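Local coordinates for aq_2013 protein (Aquifex aeolicus, PDB 2P6C) that is of unknown function but belongs to the UPF0047 (YjbQ) family, forms a trimer and holds phosphate ions in a pocket that may mark a binding site, at residues T5-F10 with R129-I134; K13-L18 with D123-K128; M44-S49 with D88-N93. One frame throughout, in Å; residues are numbered along the deposited sequence.

Contact 1. Residues T5-F10 with R129-I134; sequences TKYLTF and RVVIKI
Strands 5-10 and 129-134 run antiparallel, Lys6 facing Ile132 and Leu8 facing Val130 as hydrogen-bonded pairs, with the segment axes 4.5 Å apart at closest approach and their directions differing by 159°. Each of these pairs exchanges two backbone bonds, and that from Leu8 N to Val130 O, at 2.7 Å, is nearly straight. Between and beyond them stand the non-hydrogen-bonded pairs Thr5-Lys133, Tyr7-Val131 and Thr9-Arg129, whose side chains share one face.

On that face Arg129 bends at its third torsion (chi3 -66°), which swings the guanidinium back along the strand to the Tyr7 ring. The two flat groups are only 11° from parallel, and NH1 comes obliquely to the ring, 3.2 Å from Tyr7 CD2. The same CD2-CE2 edge of the ring also meets Val131, whose CG2 lies alongside CE2, while the phenol OH bonds to Asp110 of the second subunit.

Strand 2-10 is outermost, within this chain, of a four-stranded antiparallel sheet ordered 2-10, 128-136, 37-43, 99-104; one face is turned to helix 22-32, the other to the second subunit. Toward the helix, Leu8 CD1 meets Ile132 CD1 at 3.8 Å, and Ile132 also touches Ala28. Further along, Val130 CG2 sits at the edge of the Phe10 ring, 3.4 Å from CE2, and that ring stacks on Tyr119.

At the other end of the pairing, Lys133 sets CG anti to its backbone N, then bends at chi2, carrying NZ across to Thr5 OG1 at 2.6 Å. Lys133 is buried, and its ammonium is well supplied with partners, for Glu36 of the second subunit forms a salt bridge with it and Thr105 of that subunit accepts a further hydrogen bond.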
loop_
_atom_site.group_PDB
_atom_site.type_symbol
_atom_site.label_atom_id
_atom_site.label_comp_id
_atom_site.label_asym_id
_atom_site.label_seq_id
_atom_site.Cartn_x
_atom_site.Cartn_y
_atom_site.Cartn_z
ATOM N N THR A 5 -9.781 -9.510 16.157
ATOM C CA THR A 5 -9.170 -10.227 15.056
ATOM C C THR A 5 -10.137 -11.242 14.477
ATOM O O THR A 5 -10.889 -11.882 15.212
ATOM C CB THR A 5 -7.918 -10.960 15.536
ATOM O OG1 THR A 5 -7.062 -10.039 16.219
ATOM C CG2 THR A 5 -7.165 -11.562 14.359
ATOM N N LYS A 6 -10.130 -11.363 13.152
ATOM C CA LYS A 6 -10.991 -12.309 12.444
ATOM C C LYS A 6 -10.319 -12.692 11.134
ATOM O O LYS A 6 -9.786 -11.831 10.429
ATOM C CB LYS A 6 -12.366 -11.695 12.160
ATOM C CG LYS A 6 -13.335 -12.632 11.436
ATOM C CD LYS A 6 -14.011 -13.614 12.391
ATOM C CE LYS A 6 -15.232 -14.278 11.753
ATOM N NZ LYS A 6 -16.296 -13.289 11.404
ATOM N N TYR A 7 -10.327 -13.987 10.822
ATOM C CA TYR A 7 -9.727 -14.485 9.591
ATOM C C TYR A 7 -10.804 -14.969 8.622
ATOM O O TYR A 7 -11.737 -15.675 9.008
ATOM C CB TYR A 7 -8.766 -15.648 9.879
ATOM C CG TYR A 7 -7.663 -15.318 10.860
ATOM C CD1 TYR A 7 -7.906 -15.301 12.232
ATOM C CD2 TYR A 7 -6.378 -15.007 10.415
ATOM C CE1 TYR A 7 -6.903 -14.984 13.136
ATOM C CE2 TYR A 7 -5.362 -14.687 11.314
ATOM C CZ TYR A 7 -5.633 -14.677 12.673
ATOM O OH TYR A 7 -4.643 -14.346 13.568
ATOM N N LEU A 8 -10.674 -14.577 7.363
ATOM C CA LEU A 8 -11.613 -14.999 6.344
ATOM C C LEU A 8 -10.889 -16.026 5.486
ATOM O O LEU A 8 -9.727 -15.833 5.116
ATOM C CB LEU A 8 -12.059 -13.805 5.496
ATOM C CG LEU A 8 -12.700 -12.645 6.263
ATOM C CD1 LEU A 8 -13.126 -11.574 5.268
ATOM C CD2 LEU A 8 -13.891 -13.130 7.078
ATOM N N THR A 9 -11.570 -17.126 5.191
ATOM C CA THR A 9 -10.967 -18.179 4.385
ATOM C C THR A 9 -11.665 -18.328 3.037
ATOM O O THR A 9 -12.899 -18.331 2.944
ATOM C CB THR A 9 -10.987 -19.539 5.121
ATOM O OG1 THR A 9 -10.192 -19.437 6.306
ATOM C CG2 THR A 9 -10.419 -20.644 4.232
ATOM N N PHE A 10 -10.859 -18.442 1.988
ATOM C CA PHE A 10 -11.385 -18.600 0.642
ATOM C C PHE A 10 -10.717 -19.798 -0.003
ATOM O O PHE A 10 -9.592 -20.180 0.333
ATOM C CB PHE A 10 -11.092 -17.360 -0.202
ATOM C CG PHE A 10 -11.556 -16.079 0.427
ATOM C CD1 PHE A 10 -12.862 -15.622 0.250
ATOM C CD2 PHE A 10 -10.679 -15.327 1.198
ATOM C CE1 PHE A 10 -13.277 -14.429 0.830
ATOM C CE2 PHE A 10 -11.079 -14.139 1.782
ATOM C CZ PHE A 10 -12.381 -13.684 1.599
ATOM N N ARG A 129 -6.217 -17.512 3.468
ATOM C CA ARG A 129 -6.894 -16.606 4.375
ATOM C C ARG A 129 -6.552 -15.126 4.217
ATOM O O ARG A 129 -5.504 -14.741 3.687
ATOM C CB ARG A 129 -6.607 -17.007 5.833
ATOM C CG ARG A 129 -6.830 -18.474 6.216
ATOM C CD ARG A 129 -6.442 -18.640 7.690
ATOM N NE ARG A 129 -5.008 -18.403 7.815
ATOM C CZ ARG A 129 -4.366 -18.074 8.936
ATOM N NH1 ARG A 129 -5.007 -17.919 10.101
ATOM N NH2 ARG A 129 -3.050 -17.910 8.891
ATOM N N VAL A 130 -7.484 -14.317 4.700
ATOM C CA VAL A 130 -7.379 -12.876 4.776
ATOM C C VAL A 130 -7.537 -12.536 6.250
ATOM O O VAL A 130 -8.404 -13.114 6.904
ATOM C CB VAL A 130 -8.544 -12.222 4.010
ATOM C CG1 VAL A 130 -8.719 -10.785 4.499
ATOM C CG2 VAL A 130 -8.314 -12.221 2.501
ATOM N N VAL A 131 -6.640 -11.675 6.790
ATOM C CA VAL A 131 -6.786 -11.225 8.204
ATOM C C VAL A 131 -7.414 -9.867 8.281
ATOM O O VAL A 131 -7.156 -8.988 7.458
ATOM C CB VAL A 131 -5.437 -11.259 8.999
ATOM C CG1 VAL A 131 -4.348 -10.437 8.306
ATOM C CG2 VAL A 131 -5.641 -10.690 10.393
ATOM N N ILE A 132 -8.344 -9.753 9.256
ATOM C CA ILE A 132 -8.938 -8.473 9.628
ATOM C C ILE A 132 -8.477 -8.136 11.031
ATOM O O ILE A 132 -8.727 -8.849 11.968
ATOM C CB ILE A 132 -10.474 -8.566 9.649
ATOM C CG1 ILE A 132 -11.006 -8.902 8.259
ATOM C CG2 ILE A 132 -11.067 -7.195 10.055
ATOM C CD1 ILE A 132 -12.480 -9.311 8.274
ATOM N N LYS A 133 -7.743 -7.030 11.141
ATOM C CA LYS A 133 -7.279 -6.645 12.453
ATOM C C LYS A 133 -7.724 -5.225 12.754
ATOM O O LYS A 133 -7.409 -4.283 12.038
ATOM C CB LYS A 133 -5.752 -6.723 12.459
ATOM C CG LYS A 133 -5.174 -6.584 13.868
ATOM C CD LYS A 133 -5.508 -7.787 14.749
ATOM C CE LYS A 133 -4.486 -7.983 15.878
ATOM N NZ LYS A 133 -4.553 -9.357 16.370
ATOM N N ILE A 134 -8.542 -5.138 13.827
ATOM C CA ILE A 134 -9.110 -3.854 14.243
ATOM C C ILE A 134 -8.593 -3.424 15.605
ATOM O O ILE A 134 -8.473 -4.215 16.530
ATOM C CB ILE A 134 -10.635 -4.021 14.331
ATOM C CG1 ILE A 134 -11.181 -4.278 12.913
ATOM C CG2 ILE A 134 -11.240 -2.701 14.862
ATOM C CD1 ILE A 134 -12.668 -4.651 12.778
#

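Contact 2. Residues K13-L18 with D123-K128; sequences KKRREL and DGQRPK. With PO4 (phosphate ion), chain D; PO4 (phosphate ion), chain C.
Asp123 lies beside Arg15, its OD1 4.0 Å from Arg15 CG, but the carboxylate finds its partners away from Arg15. OD2 takes a salt bridge from Arg126 NH2 at 3.1 Å, met from above the carboxylate plane, and a second bond from Asn86. Replaced by an alanine, this residue would take away the carboxylate, and the Arg126 guanidinium would probably lose its mate and turn more freely, with Asn86 one acceptor short. Gly124 gives its N-H to Arg15 O at 2.7 Å, a nearly straight bond, and with no side chain in the way its CA comes close to Lys14 O. Gln125, with a left-handed backbone (phi 74°), stretches its chain back so that NE2 donates to Lys13 O at 3.0 Å. Further on, Arg126 presents its guanidinium edge to the chain C phosphate, while Lys128 CD lies 3.9 Å over its face and Lys128 NZ ties back to Asp123 O. Arg126 thus contributes to the pocket of that ion, completed by His45 and Thr47, whereas Arg15, through backbone N and NE, and Gln125, weakly, make a surface anion site for the chain D phosphate, probably from the crystallisation liquor.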
loop_
_atom_site.group_PDB
_atom_site.type_symbol
_atom_site.label_atom_id
_atom_site.label_comp_id
_atom_site.label_asym_id
_atom_site.label_seq_id
_atom_site.Cartn_x
_atom_site.Cartn_y
_atom_site.Cartn_z
ATOM N N LYS A 13 -13.330 -21.059 -6.769
ATOM C CA LYS A 13 -13.629 -22.083 -7.683
ATOM C C LYS A 13 -12.639 -22.005 -8.898
ATOM O O LYS A 13 -12.365 -22.990 -9.570
ATOM C CB LYS A 13 -15.125 -21.828 -7.968
ATOM C CG LYS A 13 -15.831 -23.082 -8.486
ATOM C CD LYS A 13 -16.941 -22.754 -9.485
ATOM C CE LYS A 13 -16.709 -23.413 -10.848
ATOM N NZ LYS A 13 -17.567 -22.785 -11.851
ATOM N N LYS A 14 -12.072 -20.826 -9.142
ATOM C CA LYS A 14 -11.129 -20.521 -10.228
ATOM C C LYS A 14 -9.769 -20.121 -9.728
ATOM O O LYS A 14 -9.623 -19.594 -8.633
ATOM C CB LYS A 14 -11.633 -19.341 -11.018
ATOM C CG LYS A 14 -12.752 -19.687 -11.991
ATOM C CD LYS A 14 -13.843 -18.635 -11.954
ATOM C CE LYS A 14 -13.781 -17.702 -13.161
ATOM N NZ LYS A 14 -14.843 -16.724 -13.047
ATOM N N ARG A 15 -8.743 -20.231 -10.564
ATOM C CA ARG A 15 -7.411 -19.754 -10.206
ATOM C C ARG A 15 -7.406 -18.248 -9.920
ATOM O O ARG A 15 -6.765 -17.767 -8.995
ATOM C CB ARG A 15 -6.460 -20.077 -11.364
ATOM C CG ARG A 15 -5.532 -21.252 -11.045
ATOM C CD ARG A 15 -5.002 -21.939 -12.312
ATOM N NE ARG A 15 -6.089 -22.178 -13.268
ATOM C CZ ARG A 15 -5.749 -22.464 -14.540
ATOM N NH1 ARG A 15 -4.476 -22.540 -14.888
ATOM N NH2 ARG A 15 -6.703 -22.654 -15.454
ATOM N N ARG A 16 -8.129 -17.490 -10.743
ATOM C CA ARG A 16 -8.226 -16.035 -10.606
ATOM C C ARG A 16 -9.677 -15.650 -10.387
ATOM O O ARG A 16 -10.560 -16.087 -11.125
ATOM C CB ARG A 16 -7.726 -15.331 -11.867
ATOM C CG ARG A 16 -6.258 -15.552 -12.178
ATOM C CD ARG A 16 -5.902 -14.977 -13.542
ATOM N NE ARG A 16 -4.500 -15.197 -13.877
ATOM C CZ ARG A 16 -3.993 -15.036 -15.093
ATOM N NH1 ARG A 16 -4.777 -14.652 -16.095
ATOM N NH2 ARG A 16 -2.704 -15.274 -15.316
ATOM N N GLU A 17 -9.927 -14.809 -9.394
ATOM C CA GLU A 17 -11.291 -14.406 -9.104
ATOM C C GLU A 17 -11.324 -13.179 -8.207
ATOM O O GLU A 17 -10.399 -12.935 -7.435
ATOM C CB GLU A 17 -12.015 -15.562 -8.418
ATOM C CG GLU A 17 -13.513 -15.586 -8.615
ATOM C CD GLU A 17 -14.129 -16.875 -8.100
ATOM O OE1 GLU A 17 -13.491 -17.939 -8.258
ATOM O OE2 GLU A 17 -15.251 -16.834 -7.549
ATOM N N LEU A 18 -12.399 -12.411 -8.322
ATOM C CA LEU A 18 -12.706 -11.186 -7.618
ATOM C C LEU A 18 -13.775 -11.523 -6.609
ATOM O O LEU A 18 -14.904 -11.852 -6.949
ATOM C CB LEU A 18 -13.227 -10.135 -8.627
ATOM C CG LEU A 18 -12.828 -8.672 -8.304
ATOM C CD1 LEU A 18 -11.524 -8.583 -7.510
ATOM C CD2 LEU A 18 -12.623 -7.826 -9.560
ATOM N N ASP A 123 -4.209 -17.063 -7.725
ATOM C CA ASP A 123 -3.858 -18.490 -7.760
ATOM C C ASP A 123 -4.636 -19.297 -6.757
ATOM O O ASP A 123 -4.154 -19.905 -5.818
ATOM C CB ASP A 123 -2.363 -18.621 -7.460
ATOM C CG ASP A 123 -1.884 -20.052 -7.705
ATOM O OD1 ASP A 123 -2.529 -20.761 -8.480
ATOM O OD2 ASP A 123 -0.851 -20.424 -7.152
ATOM N N GLY A 124 -5.945 -19.272 -6.968
ATOM C CA GLY A 124 -6.822 -19.906 -6.020
ATOM C C GLY A 124 -7.014 -21.420 -6.155
ATOM O O GLY A 124 -6.119 -22.160 -6.551
ATOM N N GLN A 125 -8.226 -21.845 -5.808
ATOM C CA GLN A 125 -8.629 -23.247 -5.806
ATOM C C GLN A 125 -8.025 -24.010 -4.624
ATOM O O GLN A 125 -7.961 -25.234 -4.631
ATOM C CB GLN A 125 -8.267 -23.928 -7.131
ATOM C CG GLN A 125 -9.075 -23.385 -8.298
ATOM C CD GLN A 125 -8.817 -24.133 -9.589
ATOM O OE1 GLN A 125 -7.752 -24.730 -9.767
ATOM N NE2 GLN A 125 -9.800 -24.138 -10.485
ATOM N N ARG A 126 -7.591 -23.269 -3.605
ATOM C CA ARG A 126 -7.112 -23.867 -2.379
ATOM C C ARG A 126 -7.326 -22.908 -1.223
ATOM O O ARG A 126 -7.513 -21.711 -1.401
ATOM C CB ARG A 126 -5.621 -24.159 -2.544
ATOM C CG ARG A 126 -4.826 -22.911 -2.928
ATOM C CD ARG A 126 -3.345 -23.224 -3.162
ATOM N NE ARG A 126 -2.723 -22.182 -3.983
ATOM C CZ ARG A 126 -1.898 -21.321 -3.363
ATOM N NH1 ARG A 126 -1.670 -21.437 -2.065
ATOM N NH2 ARG A 126 -1.310 -20.347 -4.064
ATOM N N PRO A 127 -7.365 -23.457 0.005
ATOM C CA PRO A 127 -7.647 -22.661 1.199
ATOM C C PRO A 127 -6.604 -21.582 1.476
ATOM O O PRO A 127 -5.433 -21.876 1.689
ATOM C CB PRO A 127 -7.707 -23.717 2.306
ATOM C CG PRO A 127 -7.941 -25.037 1.607
ATOM C CD PRO A 127 -7.070 -24.856 0.379
ATOM N N LYS A 128 -7.046 -20.330 1.450
ATOM C CA LYS A 128 -6.182 -19.176 1.702
ATOM C C LYS A 128 -6.936 -18.197 2.590
ATOM O O LYS A 128 -8.160 -18.053 2.480
ATOM C CB LYS A 128 -5.781 -18.536 0.373
ATOM C CG LYS A 128 -4.882 -19.453 -0.451
ATOM C CD LYS A 128 -4.821 -19.112 -1.939
ATOM C CE LYS A 128 -3.875 -17.966 -2.244
ATOM N NZ LYS A 128 -3.413 -18.006 -3.671
HETATM P P PO4 D . -9.854 -22.168 -13.678
HETATM O O1 PO4 D . -9.625 -23.620 -13.473
HETATM O O2 PO4 D . -11.099 -21.858 -13.061
HETATM O O3 PO4 D . -8.675 -21.501 -13.243
HETATM O O4 PO4 D . -9.994 -21.902 -15.200
HETATM P P PO4 C . 0.718 -19.486 -1.272
HETATM O O1 PO4 C . 1.600 -20.661 -1.053
HETATM O O2 PO4 C . -0.569 -19.845 -0.776
HETATM O O3 PO4 C . 1.389 -18.361 -0.721
HETATM O O4 PO4 C . 0.596 -19.241 -2.800
#

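Contact 3. Residues M44-S49 with D88-N93; sequences MHLTSS and DAHLKN. With PO4 (phosphate ion), chain C; PO4 (phosphate ion), chain E.
His90, on helix 87-96, meets Leu46 and Thr47 of the loop that leads into strand 48-53, and this helix-against-loop packing builds the wall of a phosphate-holding pocket lined by histidines. Followed outward, the His90 side chain starts with CB facing Leu46 O. CG has both Leu46 O and Thr47 CG2 near it. ND1 then comes 3.3 Å from Leu46 CB, with CE1 almost as near to the same carbon. Thr47 CG2 lies over one face, toward the rim, nearest NE2 and then CD2, in a CH-pi contact 3.6 Å from the ring centroid and 19° off the normal. NE2, at the tip, donates an almost straight bond of 2.8 Å to O2 of the chain E phosphate, an ion also bound by His79 and Asn86, and His79 meets the His90 ring edge-to-face.

Thr47 is divided between two tasks: with OG1 between the backbone N and the carbonyl carbon (chi1 53°), its methyl is left to the histidine, while OG1 bonds to O4 of the chain C phosphate and to Lys128. His45 ND1 holds O2 of that ion at 2.9 Å.

Leu46 O is buried with no hydrogen-bond partner; His90 CA makes a C-H...O contact with it at 3.4 Å and Asn93 CB packs 3.0 Å away. Beyond it Asn93 ND2 reaches Ser48 O at 2.9 Å, from above the carbonyl plane.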
loop_
_atom_site.group_PDB
_atom_site.type_symbol
_atom_site.label_atom_id
_atom_site.label_comp_id
_atom_site.label_asym_id
_atom_site.label_seq_id
_atom_site.Cartn_x
_atom_site.Cartn_y
_atom_site.Cartn_z
ATOM N N MET A 44 -3.012 -13.020 3.559
ATOM C CA MET A 44 -1.893 -13.688 4.229
ATOM C C MET A 44 -1.029 -14.477 3.240
ATOM O O MET A 44 -0.113 -15.186 3.632
ATOM C CB MET A 44 -2.455 -14.603 5.312
ATOM C CG MET A 44 -3.332 -13.835 6.312
ATOM S SD MET A 44 -3.569 -14.709 7.882
ATOM C CE MET A 44 -1.959 -14.411 8.633
ATOM N N HIS A 45 -1.315 -14.316 1.953
ATOM C CA HIS A 45 -0.577 -15.025 0.922
ATOM C C HIS A 45 0.052 -14.068 -0.088
ATOM O O HIS A 45 -0.373 -12.923 -0.240
ATOM C CB HIS A 45 -1.518 -16.020 0.220
ATOM C CG HIS A 45 -2.186 -16.967 1.167
ATOM N ND1 HIS A 45 -1.715 -18.241 1.393
ATOM C CD2 HIS A 45 -3.202 -16.781 2.045
ATOM C CE1 HIS A 45 -2.403 -18.798 2.373
ATOM N NE2 HIS A 45 -3.312 -17.933 2.787
ATOM N N LEU A 46 1.054 -14.559 -0.803
ATOM C CA LEU A 46 1.850 -13.802 -1.802
ATOM C C LEU A 46 1.181 -13.880 -3.195
ATOM O O LEU A 46 1.630 -13.318 -4.186
ATOM C CB LEU A 46 3.279 -14.421 -1.975
ATOM C CG LEU A 46 4.294 -14.143 -0.803
ATOM C CD1 LEU A 46 4.441 -12.690 -0.352
ATOM C CD2 LEU A 46 4.003 -14.955 0.447
ATOM N N THR A 47 0.119 -14.671 -3.336
ATOM C CA THR A 47 -0.497 -14.902 -4.637
ATOM C C THR A 47 -1.963 -14.429 -4.696
ATOM O O THR A 47 -2.753 -14.863 -5.525
ATOM C CB THR A 47 -0.403 -16.401 -4.915
ATOM O OG1 THR A 47 -0.963 -17.113 -3.810
ATOM C CG2 THR A 47 1.064 -16.811 -5.076
ATOM N N SER A 48 -2.284 -13.528 -3.776
ATOM C CA SER A 48 -3.602 -12.938 -3.657
ATOM C C SER A 48 -3.456 -11.627 -2.893
ATOM O O SER A 48 -2.506 -11.447 -2.121
ATOM C CB SER A 48 -4.545 -13.889 -2.909
ATOM O OG SER A 48 -4.130 -14.115 -1.571
ATOM N N SER A 49 -4.400 -10.715 -3.108
ATOM C CA SER A 49 -4.396 -9.407 -2.423
ATOM C C SER A 49 -5.817 -8.951 -2.039
ATOM O O SER A 49 -6.804 -9.359 -2.650
ATOM C CB SER A 49 -3.771 -8.351 -3.367
ATOM O OG SER A 49 -2.394 -8.652 -3.642
ATOM N N ASP A 88 3.442 -15.233 -12.132
ATOM C CA ASP A 88 2.655 -14.041 -12.439
ATOM C C ASP A 88 1.744 -13.632 -11.281
ATOM O O ASP A 88 1.454 -12.448 -11.103
ATOM C CB ASP A 88 1.815 -14.239 -13.712
ATOM C CG ASP A 88 0.635 -15.188 -13.507
ATOM O OD1 ASP A 88 0.847 -16.416 -13.517
ATOM O OD2 ASP A 88 -0.508 -14.701 -13.341
ATOM N N ALA A 89 1.288 -14.603 -10.498
ATOM C CA ALA A 89 0.413 -14.306 -9.361
ATOM C C ALA A 89 1.153 -13.519 -8.284
ATOM O O ALA A 89 0.570 -12.681 -7.593
ATOM C CB ALA A 89 -0.140 -15.599 -8.768
ATOM N N HIS A 90 2.437 -13.814 -8.128
ATOM C CA HIS A 90 3.258 -13.121 -7.150
ATOM C C HIS A 90 3.452 -11.686 -7.605
ATOM O O HIS A 90 3.363 -10.753 -6.809
ATOM C CB HIS A 90 4.609 -13.812 -7.025
ATOM C CG HIS A 90 4.568 -15.072 -6.223
ATOM N ND1 HIS A 90 4.713 -15.086 -4.852
ATOM C CD2 HIS A 90 4.383 -16.360 -6.596
ATOM C CE1 HIS A 90 4.623 -16.329 -4.416
ATOM N NE2 HIS A 90 4.422 -17.121 -5.454
ATOM N N LEU A 91 3.716 -11.518 -8.896
ATOM C CA LEU A 91 3.912 -10.187 -9.444
ATOM C C LEU A 91 2.624 -9.372 -9.308
ATOM O O LEU A 91 2.664 -8.189 -8.945
ATOM C CB LEU A 91 4.360 -10.284 -10.907
ATOM C CG LEU A 91 5.702 -11.002 -11.114
ATOM C CD1 LEU A 91 6.012 -11.103 -12.606
ATOM C CD2 LEU A 91 6.820 -10.255 -10.383
ATOM N N LYS A 92 1.484 -10.005 -9.588
ATOM C CA LYS A 92 0.194 -9.323 -9.454
ATOM C C LYS A 92 -0.033 -8.877 -8.006
ATOM O O LYS A 92 -0.672 -7.874 -7.744
ATOM C CB LYS A 92 -0.945 -10.251 -9.938
ATOM C CG LYS A 92 -1.046 -10.417 -11.463
ATOM C CD LYS A 92 -2.130 -11.432 -11.855
ATOM C CE LYS A 92 -2.348 -11.526 -13.381
ATOM N NZ LYS A 92 -1.286 -12.287 -14.059
ATOM N N ASN A 93 0.488 -9.636 -7.021
ATOM C CA ASN A 93 0.368 -9.313 -5.594
ATOM C C ASN A 93 1.217 -8.076 -5.276
ATOM O O ASN A 93 0.843 -7.176 -4.539
ATOM C CB ASN A 93 0.846 -10.531 -4.785
ATOM C CG ASN A 93 1.137 -10.168 -3.349
ATOM O OD1 ASN A 93 2.271 -9.890 -2.966
ATOM N ND2 ASN A 93 0.068 -10.166 -2.533
HETATM P P PO4 C . 0.718 -19.486 -1.272
HETATM O O1 PO4 C . 1.600 -20.661 -1.053
HETATM O O2 PO4 C . -0.569 -19.845 -0.776
HETATM O O3 PO4 C . 1.389 -18.361 -0.721
HETATM O O4 PO4 C . 0.596 -19.241 -2.800
HETATM P P PO4 E . 3.653 -20.568 -4.010
HETATM O O1 PO4 E . 3.799 -20.153 -2.653
HETATM O O2 PO4 E . 4.372 -19.886 -5.028
HETATM O O3 PO4 E . 2.148 -20.483 -4.378
HETATM O O4 PO4 E . 3.964 -21.974 -4.174
#

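Contacts 2 and 3 share one phosphate pocket, with contact 1 beside them. Segment 123-128 of contact 2 runs straight on into strand segment 129-134 of contact 1, and Phe10 N probably bonds to Lys128 O at 2.8 Å. Contact 1 joins contact 3 through Arg129 O and Met44 N, 3.0 Å apart, and through Arg129 N, which bonds to NE2 of His45, whose ring holds the chain C phosphate. Contacts 2 and 3, with centres about 11 Å apart, are stitched by Lys128 NZ to Thr47 OG1 at 2.6 Å and by the salt bridge from Arg16 to Asp88. The chain E phosphate neighbours the chain C ion, whereas the chain D ion of contact 2 is a separate surface site. Contacts 1 and 3 also touch the second subunit.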